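Local coordinates for cellulosomal scaffoldin anchoring protein C (PDB 4UYP) that attaches cellulosomes to the bacterial cell surface, its third cohesin domain, the part given here, binding the ScaB dockerin in a type I interaction, at residues I31-P42 against N68-A79; A104-T114 against Y134-A143. All coordinates share one frame; numbering follows the deposited sequence. Where two conformers were deposited one is given.

Contact 1 of 2, residues I31-P42 against N68-A79. With SO4 (sulfate ion), chain Q.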
loop_
_atom_site.group_PDB
_atom_site.type_symbol
_atom_site.label_atom_id
_atom_site.label_comp_id
_atom_site.label_asym_id
_atom_site.label_seq_id
_atom_site.Cartn_x
_atom_site.Cartn_y
_atom_site.Cartn_z
ATOM N N ILE C 31 -8.715 -20.157 9.971
ATOM C CA ILE C 31 -8.819 -19.108 8.974
ATOM C C ILE C 31 -9.173 -19.783 7.655
ATOM O O ILE C 31 -8.417 -20.690 7.191
ATOM C CB ILE C 31 -7.456 -18.366 8.821
ATOM C CG1 ILE C 31 -6.998 -17.748 10.164
ATOM C CG2 ILE C 31 -7.633 -17.317 7.720
ATOM C CD1 ILE C 31 -5.503 -17.212 10.093
ATOM N N TYR C 32 -10.348 -19.434 7.113
ATOM C CA TYR C 32 -10.797 -20.025 5.860
ATOM C C TYR C 32 -10.231 -19.319 4.620
ATOM O O TYR C 32 -10.103 -19.942 3.559
ATOM C CB TYR C 32 -12.356 -19.898 5.919
ATOM C CG TYR C 32 -13.109 -20.530 4.784
ATOM C CD1 TYR C 32 -13.027 -21.937 4.588
ATOM C CD2 TYR C 32 -13.869 -19.807 3.898
ATOM C CE1 TYR C 32 -13.779 -22.537 3.577
ATOM C CE2 TYR C 32 -14.657 -20.401 2.879
ATOM C CZ TYR C 32 -14.576 -21.763 2.727
ATOM O OH TYR C 32 -15.307 -22.401 1.752
ATOM N N ALA C 33 -10.054 -17.977 4.721
ATOM C CA ALA C 33 -9.585 -17.248 3.507
ATOM C C ALA C 33 -8.864 -16.022 4.030
ATOM O O ALA C 33 -9.215 -15.433 5.026
ATOM C CB ALA C 33 -10.746 -16.829 2.597
ATOM N N LEU C 34 -7.834 -15.586 3.299
ATOM C CA LEU C 34 -7.105 -14.352 3.667
ATOM C C LEU C 34 -6.403 -13.868 2.438
ATOM O O LEU C 34 -6.054 -14.602 1.496
ATOM C CB LEU C 34 -6.093 -14.621 4.813
ATOM C CG LEU C 34 -4.824 -15.404 4.405
ATOM C CD1 LEU C 34 -3.684 -14.372 4.162
ATOM C CD2 LEU C 34 -4.456 -16.352 5.576
ATOM N N SER C 35 -6.193 -12.552 2.428
ATOM C CA SER C 35 -5.168 -11.954 1.510
ATOM C C SER C 35 -4.201 -11.145 2.380
ATOM O O SER C 35 -4.553 -10.635 3.417
ATOM C CB SER C 35 -5.819 -11.065 0.450
ATOM O OG SER C 35 -6.436 -9.946 1.060
ATOM N N PHE C 36 -2.968 -11.136 1.893
ATOM C CA PHE C 36 -1.936 -10.437 2.640
ATOM C C PHE C 36 -1.074 -9.724 1.629
ATOM O O PHE C 36 -0.564 -10.364 0.693
ATOM C CB PHE C 36 -1.064 -11.421 3.470
ATOM C CG PHE C 36 0.010 -10.731 4.270
ATOM C CD1 PHE C 36 -0.369 -10.092 5.393
ATOM C CD2 PHE C 36 1.350 -10.651 3.804
ATOM C CE1 PHE C 36 0.471 -9.364 6.168
ATOM C CE2 PHE C 36 2.249 -9.842 4.626
ATOM C CZ PHE C 36 1.738 -9.293 5.749
ATOM N N ARG C 37 -0.943 -8.380 1.687
ATOM C CA ARG C 37 -0.091 -7.652 0.726
ATOM C C ARG C 37 0.918 -6.838 1.457
ATOM O O ARG C 37 0.599 -6.200 2.468
ATOM C CB ARG C 37 -1.006 -6.718 -0.048
ATOM C CG ARG C 37 -0.135 -5.943 -1.055
ATOM C CD ARG C 37 -0.911 -5.022 -1.997
ATOM N NE ARG C 37 -1.800 -5.801 -2.807
ATOM C CZ ARG C 37 -2.376 -5.269 -3.856
ATOM N NH1 ARG C 37 -2.202 -4.000 -4.257
ATOM N NH2 ARG C 37 -3.201 -5.994 -4.612
ATOM N N THR C 38 2.154 -6.917 0.976
ATOM C CA THR C 38 3.303 -6.106 1.501
ATOM C C THR C 38 3.703 -5.133 0.434
ATOM O O THR C 38 3.816 -5.479 -0.747
ATOM C CB THR C 38 4.600 -6.961 1.752
ATOM O OG1 THR C 38 5.030 -7.589 0.564
ATOM C CG2 THR C 38 4.297 -8.053 2.851
ATOM N N ASN C 39 4.016 -3.874 0.823
ATOM C CA ASN C 39 4.728 -2.973 -0.087
ATOM C C ASN C 39 6.207 -2.808 0.302
ATOM O O ASN C 39 6.591 -3.058 1.423
ATOM C CB ASN C 39 4.034 -1.567 -0.031
ATOM C CG ASN C 39 2.611 -1.631 -0.673
ATOM O OD1 ASN C 39 1.616 -1.694 0.107
ATOM N ND2 ASN C 39 2.523 -1.666 -1.962
ATOM N N PHE C 40 6.851 -2.321 -0.720
ATOM C CA PHE C 40 8.307 -2.038 -0.595
ATOM C C PHE C 40 8.676 -1.038 -1.677
ATOM O O PHE C 40 7.994 -0.865 -2.689
ATOM C CB PHE C 40 9.145 -3.334 -0.803
ATOM C CG PHE C 40 8.846 -4.065 -2.123
ATOM C CD1 PHE C 40 7.763 -5.049 -2.153
ATOM C CD2 PHE C 40 9.581 -3.827 -3.354
ATOM C CE1 PHE C 40 7.504 -5.747 -3.352
ATOM C CE2 PHE C 40 9.298 -4.532 -4.519
ATOM C CZ PHE C 40 8.236 -5.497 -4.521
ATOM N N ASP C 41 9.801 -0.322 -1.434
ATOM C CA ASP C 41 10.351 0.553 -2.438
ATOM C C ASP C 41 11.050 -0.123 -3.536
ATOM O O ASP C 41 12.044 -0.816 -3.251
ATOM C CB ASP C 41 11.294 1.622 -1.739
ATOM C CG ASP C 41 11.899 2.565 -2.762
ATOM O OD1 ASP C 41 12.110 2.278 -3.936
ATOM O OD2 ASP C 41 12.498 3.559 -2.186
ATOM N N PRO C 42 10.519 -0.230 -4.793
ATOM C CA PRO C 42 11.036 -1.113 -5.777
ATOM C C PRO C 42 12.397 -0.776 -6.378
ATOM O O PRO C 42 12.940 -1.573 -7.124
ATOM C CB PRO C 42 9.885 -1.143 -6.853
ATOM C CG PRO C 42 9.364 0.225 -6.703
ATOM C CD PRO C 42 9.355 0.574 -5.305
ATOM N N ASN C 68 7.145 -5.913 -9.385
ATOM C CA ASN C 68 8.434 -5.302 -9.015
ATOM C C ASN C 68 8.592 -3.909 -9.635
ATOM O O ASN C 68 9.602 -3.239 -9.324
ATOM C CB ASN C 68 9.539 -6.161 -9.441
ATOM C CG ASN C 68 9.787 -7.365 -8.484
ATOM O OD1 ASN C 68 9.579 -7.162 -7.251
ATOM N ND2 ASN C 68 10.254 -8.489 -8.962
ATOM N N GLU C 69 7.679 -3.464 -10.441
ATOM C CA GLU C 69 7.713 -2.096 -10.844
ATOM C C GLU C 69 6.950 -1.223 -9.919
ATOM O O GLU C 69 7.391 -0.084 -9.594
ATOM C CB GLU C 69 7.167 -1.979 -12.293
ATOM C CG GLU C 69 8.025 -2.584 -13.405
ATOM C CD GLU C 69 8.276 -4.080 -13.225
ATOM O OE1 GLU C 69 7.266 -4.875 -13.061
ATOM O OE2 GLU C 69 9.476 -4.462 -13.142
ATOM N N ASN C 70 5.840 -1.739 -9.366
ATOM C CA ASN C 70 4.998 -0.972 -8.502
ATOM C C ASN C 70 5.248 -1.187 -7.006
ATOM O O ASN C 70 4.799 -0.452 -6.161
ATOM C CB ASN C 70 3.565 -1.250 -8.871
ATOM C CG ASN C 70 3.232 -0.631 -10.257
ATOM O OD1 ASN C 70 3.979 0.188 -10.755
ATOM N ND2 ASN C 70 2.160 -1.067 -10.857
ATOM N N GLY C 71 6.012 -2.168 -6.671
ATOM C CA GLY C 71 6.382 -2.280 -5.228
ATOM C C GLY C 71 5.369 -2.984 -4.306
ATOM O O GLY C 71 5.110 -2.576 -3.198
ATOM N N PHE C 72 4.799 -4.125 -4.861
ATOM C CA PHE C 72 4.000 -4.898 -3.876
ATOM C C PHE C 72 4.115 -6.394 -4.210
ATOM O O PHE C 72 4.441 -6.825 -5.278
ATOM C CB PHE C 72 2.498 -4.485 -3.820
ATOM C CG PHE C 72 1.760 -4.756 -5.123
ATOM C CD1 PHE C 72 1.110 -6.016 -5.380
ATOM C CD2 PHE C 72 1.622 -3.782 -6.128
ATOM C CE1 PHE C 72 0.423 -6.214 -6.597
ATOM C CE2 PHE C 72 0.895 -4.017 -7.312
ATOM C CZ PHE C 72 0.319 -5.254 -7.597
ATOM N N ALA C 73 3.820 -7.120 -3.149
ATOM C CA ALA C 73 3.709 -8.594 -3.174
ATOM C C ALA C 73 2.447 -8.961 -2.457
ATOM O O ALA C 73 2.206 -8.529 -1.344
ATOM C CB ALA C 73 4.907 -9.265 -2.515
ATOM N N SER C 74 1.694 -9.881 -3.066
ATOM C CA SER C 74 0.356 -10.308 -2.542
ATOM C C SER C 74 0.315 -11.811 -2.454
ATOM O O SER C 74 0.834 -12.502 -3.322
ATOM C CB SER C 74 -0.805 -9.914 -3.448
ATOM O OG SER C 74 -0.818 -8.482 -3.655
ATOM N N MET C 75 -0.321 -12.274 -1.416
ATOM C CA MET C 75 -0.483 -13.724 -1.123
ATOM C C MET C 75 -1.966 -13.954 -0.792
ATOM O O MET C 75 -2.516 -13.167 -0.010
ATOM C CB MET C 75 0.437 -14.113 0.078
ATOM C CG MET C 75 1.923 -14.254 -0.369
ATOM S SD MET C 75 3.019 -13.338 0.770
ATOM C CE MET C 75 2.748 -11.585 0.347
ATOM N N THR C 76 -2.530 -15.042 -1.289
ATOM C CA THR C 76 -3.884 -15.443 -0.798
ATOM C C THR C 76 -3.875 -16.871 -0.351
ATOM O O THR C 76 -3.143 -17.729 -0.864
ATOM C CB THR C 76 -5.019 -15.308 -1.833
ATOM O OG1 THR C 76 -4.735 -16.061 -3.039
ATOM C CG2 THR C 76 -5.133 -13.818 -2.238
ATOM N N PHE C 77 -4.735 -17.134 0.645
ATOM C CA PHE C 77 -5.071 -18.512 1.073
ATOM C C PHE C 77 -6.565 -18.680 0.990
ATOM O O PHE C 77 -7.342 -17.788 1.400
ATOM C CB PHE C 77 -4.649 -18.724 2.521
ATOM C CG PHE C 77 -5.078 -20.060 3.089
ATOM C CD1 PHE C 77 -4.463 -21.252 2.687
ATOM C CD2 PHE C 77 -6.129 -20.124 3.982
ATOM C CE1 PHE C 77 -4.846 -22.484 3.202
ATOM C CE2 PHE C 77 -6.540 -21.360 4.499
ATOM C CZ PHE C 77 -5.914 -22.524 4.116
ATOM N N GLU C 78 -6.996 -19.778 0.350
ATOM C CA GLU C 78 -8.430 -20.140 0.284
ATOM C C GLU C 78 -8.505 -21.599 0.713
ATOM O O GLU C 78 -8.041 -22.473 -0.084
ATOM C CB GLU C 78 -8.949 -19.938 -1.095
ATOM C CG GLU C 78 -8.871 -18.475 -1.652
ATOM C CD GLU C 78 -8.804 -18.450 -3.215
ATOM O OE1 GLU C 78 -7.877 -19.078 -3.813
ATOM O OE2 GLU C 78 -9.760 -17.761 -3.694
ATOM N N ALA C 79 -9.004 -21.898 1.893
ATOM C CA ALA C 79 -9.202 -23.295 2.245
ATOM C C ALA C 79 -10.177 -23.948 1.299
ATOM O O ALA C 79 -11.019 -23.286 0.720
ATOM C CB ALA C 79 -9.758 -23.353 3.627
HETATM S S SO4 Q . 9.852 -9.869 -12.430
HETATM O O1 SO4 Q . 10.562 -11.152 -11.983
HETATM O O2 SO4 Q . 10.385 -8.575 -11.907
HETATM O O3 SO4 Q . 8.412 -10.199 -12.165
HETATM O O4 SO4 Q . 9.996 -9.728 -13.933
HETATM O O HOH W 1 12.192 -2.151 -9.711
#

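Contact 2 of 2, residues A104-T114 against Y134-A143. With SO4 (sulfate ion), chain P.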
loop_
_atom_site.group_PDB
_atom_site.type_symbol
_atom_site.label_atom_id
_atom_site.label_comp_id
_atom_site.label_asym_id
_atom_site.label_seq_id
_atom_site.Cartn_x
_atom_site.Cartn_y
_atom_site.Cartn_z
ATOM N N ALA C 104 22.657 -0.362 -3.379
ATOM C CA ALA C 104 22.334 -0.046 -1.948
ATOM C C ALA C 104 23.598 0.360 -1.178
ATOM O O ALA C 104 24.669 -0.231 -1.367
ATOM C CB ALA C 104 21.691 -1.287 -1.350
ATOM N N LYS C 105 23.432 1.329 -0.275
ATOM C CA LYS C 105 24.533 1.757 0.565
ATOM C C LYS C 105 24.306 1.202 1.940
ATOM O O LYS C 105 23.196 1.030 2.441
ATOM C CB LYS C 105 24.653 3.283 0.664
ATOM C CG LYS C 105 24.670 3.961 -0.722
ATOM C CD LYS C 105 25.936 3.694 -1.431
ATOM C CE LYS C 105 26.261 4.863 -2.371
ATOM N NZ LYS C 105 27.380 4.411 -3.238
ATOM N N VAL C 106 25.444 0.918 2.605
ATOM C CA VAL C 106 25.347 0.421 4.000
ATOM C C VAL C 106 24.654 1.433 4.904
ATOM O O VAL C 106 24.919 2.680 4.832
ATOM C CB VAL C 106 26.783 0.142 4.522
ATOM C CG1 VAL C 106 26.773 -0.245 6.011
ATOM C CG2 VAL C 106 27.365 -1.047 3.727
ATOM N N GLY C 107 23.698 0.929 5.703
ATOM C CA GLY C 107 22.965 1.752 6.593
ATOM C C GLY C 107 21.541 2.094 6.143
ATOM O O GLY C 107 20.709 2.558 6.950
ATOM N N GLU C 108 21.274 1.795 4.871
ATOM C CA GLU C 108 19.901 2.026 4.389
ATOM C C GLU C 108 18.971 1.035 5.054
ATOM O O GLU C 108 19.346 -0.144 5.417
ATOM C CB GLU C 108 19.858 1.854 2.890
ATOM C CG GLU C 108 20.694 2.932 2.174
ATOM C CD GLU C 108 20.659 2.872 0.640
ATOM O OE1 GLU C 108 19.778 2.390 0.037
ATOM O OE2 GLU C 108 21.463 3.635 0.094
ATOM N N LEU C 109 17.739 1.475 5.299
ATOM C CA LEU C 109 16.714 0.648 5.967
ATOM C C LEU C 109 15.506 0.616 5.065
ATOM O O LEU C 109 14.991 1.718 4.677
ATOM C CB LEU C 109 16.295 1.246 7.328
ATOM C CG LEU C 109 17.505 1.477 8.286
ATOM C CD1 LEU C 109 16.986 2.142 9.547
ATOM C CD2 LEU C 109 18.181 0.189 8.702
ATOM N N TYR C 110 15.047 -0.554 4.718
ATOM C CA TYR C 110 13.876 -0.671 3.799
ATOM C C TYR C 110 12.748 -1.187 4.576
ATOM O O TYR C 110 12.754 -2.271 5.197
ATOM C CB TYR C 110 14.206 -1.579 2.626
ATOM C CG TYR C 110 15.512 -1.199 1.908
ATOM C CD1 TYR C 110 15.894 0.156 1.764
ATOM C CD2 TYR C 110 16.406 -2.145 1.484
ATOM C CE1 TYR C 110 17.053 0.553 1.078
ATOM C CE2 TYR C 110 17.543 -1.777 0.784
ATOM C CZ TYR C 110 17.894 -0.414 0.647
ATOM O OH TYR C 110 19.058 -0.020 0.032
ATOM N N ASN C 111 11.634 -0.387 4.639
ATOM C CA ASN C 111 10.404 -0.785 5.368
ATOM C C ASN C 111 9.554 -1.718 4.477
ATOM O O ASN C 111 9.213 -1.363 3.314
ATOM C CB ASN C 111 9.633 0.521 5.602
ATOM C CG ASN C 111 10.391 1.403 6.577
ATOM O OD1 ASN C 111 10.232 1.236 7.805
ATOM N ND2 ASN C 111 11.134 2.341 6.049
ATOM N N ILE C 112 9.275 -2.891 5.050
ATOM C CA ILE C 112 8.412 -3.886 4.292
ATOM C C ILE C 112 7.121 -3.895 5.127
ATOM O O ILE C 112 7.057 -4.304 6.258
ATOM C CB ILE C 112 9.144 -5.273 4.352
ATOM C CG1 ILE C 112 10.594 -5.211 3.805
ATOM C CG2 ILE C 112 8.350 -6.253 3.543
ATOM C CD1 ILE C 112 10.792 -4.641 2.388
ATOM N N THR C 113 6.148 -3.296 4.447
ATOM C CA THR C 113 4.931 -2.831 5.143
ATOM C C THR C 113 3.655 -3.601 4.825
ATOM O O THR C 113 3.438 -3.854 3.690
ATOM C CB THR C 113 4.656 -1.291 4.767
ATOM O OG1 THR C 113 4.555 -1.058 3.399
ATOM C CG2 THR C 113 5.900 -0.397 5.270
ATOM N N THR C 114 2.879 -3.938 5.821
ATOM C CA THR C 114 1.517 -4.571 5.567
ATOM C C THR C 114 0.548 -3.535 5.004
ATOM O O THR C 114 0.424 -2.452 5.641
ATOM C CB THR C 114 1.009 -5.122 6.837
ATOM O OG1 THR C 114 1.931 -6.059 7.442
ATOM C CG2 THR C 114 -0.323 -5.921 6.529
ATOM N N TYR C 134 -0.749 -6.177 13.195
ATOM C CA TYR C 134 0.362 -6.439 12.282
ATOM C C TYR C 134 1.614 -5.824 12.820
ATOM O O TYR C 134 1.549 -4.753 13.484
ATOM C CB TYR C 134 0.147 -5.644 11.049
ATOM C CG TYR C 134 -1.082 -5.651 10.315
ATOM C CD1 TYR C 134 -1.913 -6.769 10.241
ATOM C CD2 TYR C 134 -1.430 -4.526 9.617
ATOM C CE1 TYR C 134 -3.084 -6.762 9.532
ATOM C CE2 TYR C 134 -2.547 -4.497 8.842
ATOM C CZ TYR C 134 -3.342 -5.565 8.793
ATOM O OH TYR C 134 -4.434 -5.486 8.037
ATOM N N ASN C 135 2.781 -6.405 12.571
ATOM C CA ASN C 135 4.013 -5.845 13.032
ATOM C C ASN C 135 4.917 -5.921 11.773
ATOM O O ASN C 135 5.293 -7.043 11.375
ATOM C CB ASN C 135 4.629 -6.616 14.159
ATOM C CG ASN C 135 3.794 -6.579 15.445
ATOM O OD1 ASN C 135 3.903 -7.472 16.273
ATOM N ND2 ASN C 135 2.996 -5.579 15.595
ATOM N N ASP C 136 5.226 -4.774 11.175
ATOM C CA ASP C 136 5.989 -4.717 9.907
ATOM C C ASP C 136 7.508 -5.024 10.201
ATOM O O ASP C 136 7.988 -5.128 11.319
ATOM C CB ASP C 136 5.860 -3.319 9.303
ATOM C CG ASP C 136 4.521 -3.024 8.665
ATOM O OD1 ASP C 136 3.764 -4.021 8.597
ATOM O OD2 ASP C 136 4.356 -1.838 8.259
ATOM N N GLY C 137 8.221 -5.209 9.060
ATOM C CA GLY C 137 9.653 -5.593 9.101
ATOM C C GLY C 137 10.486 -4.537 8.417
ATOM O O GLY C 137 10.012 -3.686 7.658
ATOM N N LYS C 138 11.791 -4.629 8.644
ATOM C CA LYS C 138 12.732 -3.771 7.947
ATOM C C LYS C 138 13.891 -4.670 7.432
ATOM O O LYS C 138 14.238 -5.702 8.036
ATOM C CB LYS C 138 13.381 -2.758 8.914
ATOM C CG LYS C 138 12.373 -1.752 9.467
ATOM C CD LYS C 138 13.109 -0.933 10.530
ATOM C CE LYS C 138 12.279 -0.340 11.594
ATOM N NZ LYS C 138 11.244 -1.154 12.120
ATOM N N ILE C 139 14.441 -4.283 6.295
ATOM C CA ILE C 139 15.705 -4.888 5.818
ATOM C C ILE C 139 16.785 -3.834 5.973
ATOM O O ILE C 139 16.653 -2.681 5.488
ATOM C CB ILE C 139 15.600 -5.240 4.327
ATOM C CG1 ILE C 139 14.549 -6.334 4.112
ATOM C CG2 ILE C 139 16.996 -5.692 3.757
ATOM C CD1 ILE C 139 14.173 -6.446 2.613
ATOM N N GLU C 140 17.836 -4.178 6.745
ATOM C CA GLU C 140 18.992 -3.281 6.883
ATOM C C GLU C 140 20.144 -3.695 5.978
ATOM O O GLU C 140 20.505 -4.866 5.952
ATOM C CB GLU C 140 19.451 -3.298 8.395
ATOM C CG GLU C 140 20.730 -2.396 8.558
ATOM C CD GLU C 140 21.043 -2.038 10.012
ATOM O OE1 GLU C 140 20.338 -2.500 10.928
ATOM O OE2 GLU C 140 21.993 -1.274 10.182
ATOM N N VAL C 141 20.671 -2.724 5.208
ATOM C CA VAL C 141 21.834 -3.017 4.336
ATOM C C VAL C 141 23.140 -2.984 5.166
ATOM O O VAL C 141 23.395 -1.966 5.828
ATOM C CB VAL C 141 21.875 -2.038 3.179
ATOM C CG1 VAL C 141 23.043 -2.442 2.287
ATOM C CG2 VAL C 141 20.561 -2.104 2.425
ATOM N N ILE C 142 23.830 -4.097 5.151
ATOM C CA ILE C 142 25.073 -4.201 5.941
ATOM C C ILE C 142 26.264 -4.396 5.034
ATOM O O ILE C 142 26.155 -4.679 3.841
ATOM C CB ILE C 142 24.952 -5.276 7.018
ATOM C CG1 ILE C 142 24.638 -6.652 6.409
ATOM C CG2 ILE C 142 23.930 -4.888 8.076
ATOM C CD1 ILE C 142 24.769 -7.824 7.410
ATOM N N ALA C 143 27.456 -4.228 5.652
ATOM C CA ALA C 143 28.674 -4.405 4.880
ATOM C C ALA C 143 29.228 -5.805 4.878
ATOM O O ALA C 143 29.927 -6.179 3.839
ATOM C CB ALA C 143 29.783 -3.510 5.503
HETATM S S SO4 P . 4.443 -1.375 12.847
HETATM O O1 SO4 P . 5.489 -2.172 13.643
HETATM O O2 SO4 P . 3.331 -0.818 13.753
HETATM O O3 SO4 P . 3.852 -2.405 11.931
HETATM O O4 SO4 P . 4.915 -0.153 12.069
HETATM O O HOH W 2 8.399 -0.923 8.280
#

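Contact 1 of 2, residues I31-P42 against N68-A79
Ser-35 and Thr-76 face each other midway along two neighbouring antiparallel strands, 33-39 and 72-78, whose axes run 4.6 Å apart at 167°. Paired backbone bonds join Leu-34 to Phe-77, Phe-36 to Met-75 and Thr-38 to Ala-73, and Ala-79 N extends the ladder to Tyr-32 O. At the other end Gly-71 O takes two donors from opposite faces of its carbonyl plane, Phe-40 N at 3.0 Å and the side-chain ND2 of Asn-39 at the same length; OD1 of that amide accepts from Asn-115 ND2. Gly-71, part of a G1 bulge, also lays its CA over the Phe-40 ring, 3.8 Å from the centroid.

On the face of Ser-35, Arg-37 and Ser-74, the bend of Arg-37 at chi3 (-62°) brings its guanidinium down flat on Phe-72, with the planes 9° apart and CZ 4.2 Å from the ring centroid, a cation-pi stack. The far end of this arginine is held by Val-25 O of the ScaB chain, to which NH2 donates, and, in the conformer given, Ser-74 OG is hydrogen-bonded to Leu-26 O of that chain.

The opposite face is mainly apolar. In the conformer given, Met-75 lies alongside Phe-36 with CE near the ring edge, while Leu-34 CG rests on Phe-77 CB at 3.8 Å. Beyond the strand, Phe-40 meets Phe-98 edge-to-face.

One face thus builds the hydrophobic core and the other meets the dockerin, as in the beta-sandwich of type I cohesins, where strands of one sheet form the dockerin-binding surface.

Contact 2 of 2, residues A104-T114 against Y134-A143
Leu-109 to Ile-112 pair with Gly-137 to Glu-140 in an antiparallel ladder, the short strand axes 4.5 Å apart. Its backbone bonds couple Tyr-110 with Ile-139 in both directions and Ile-112 with Gly-137, the return bond from Gly-137 N to Ile-112 O being longer at 3.2 Å. Just before strand 109-114, the type II turn 105-108 is tied in by Gly-107 N to Val-141 O and by Val-141 N to Glu-108 O.

Among side-chain polar contacts, Asp-136 OD1 accepts Thr-114 N at 2.9 Å, with the donor 45° above the carboxylate plane. The backbone N of Asp-136 bonds to a sulfate, probably from the crystallisation liquor, that also bonds to Asp-136 N of the second subunit. Glu-108 OE2 forms a salt bridge with Lys-130 of the second subunit.

Apolar packing falls mainly on the core side. Val-141, with CG2 beside its backbone N, brings that methyl to within 3.5 Å of Tyr-110 CE2, and Ile-112 CD1 touches Ile-139 CD1 at 3.8 Å. Thr-114 CG2 sits over the Tyr-134 ring, 3.6 Å from its centroid, in a CH-pi contact. On the other face, Leu-109 CD2 runs alongside Glu-140 CG.

This is the pairing of the C-terminal strand in the cohesin beta-sandwich; with Asn-135 and Asp-136 it includes part of a calcium site observed for this protein, though no calcium is bound to this chain here.

In the fold
Contacts 1 and 2 follow one another along the chain, the first closing before the second opens, and their centres lie about 18 Å apart within the one cohesin domain. Strands 33-39 and 109-122 are neighbours in the sheet, so the order 72-78, 33-39, 109-122, 133-141 carries one pairing into the next. They meet directly where Asn-39 N lies 2.9 Å from Thr-113 O, a probable hydrogen bond, and where Phe-40 CB packs on Ile-112 CD1. Both also touch the second copy of the cohesin. Contact 1 supplies part of the dockerin-facing surface, while contact 2 joins strand 109-122 to the C-terminal strand and includes two residues of the calcium site.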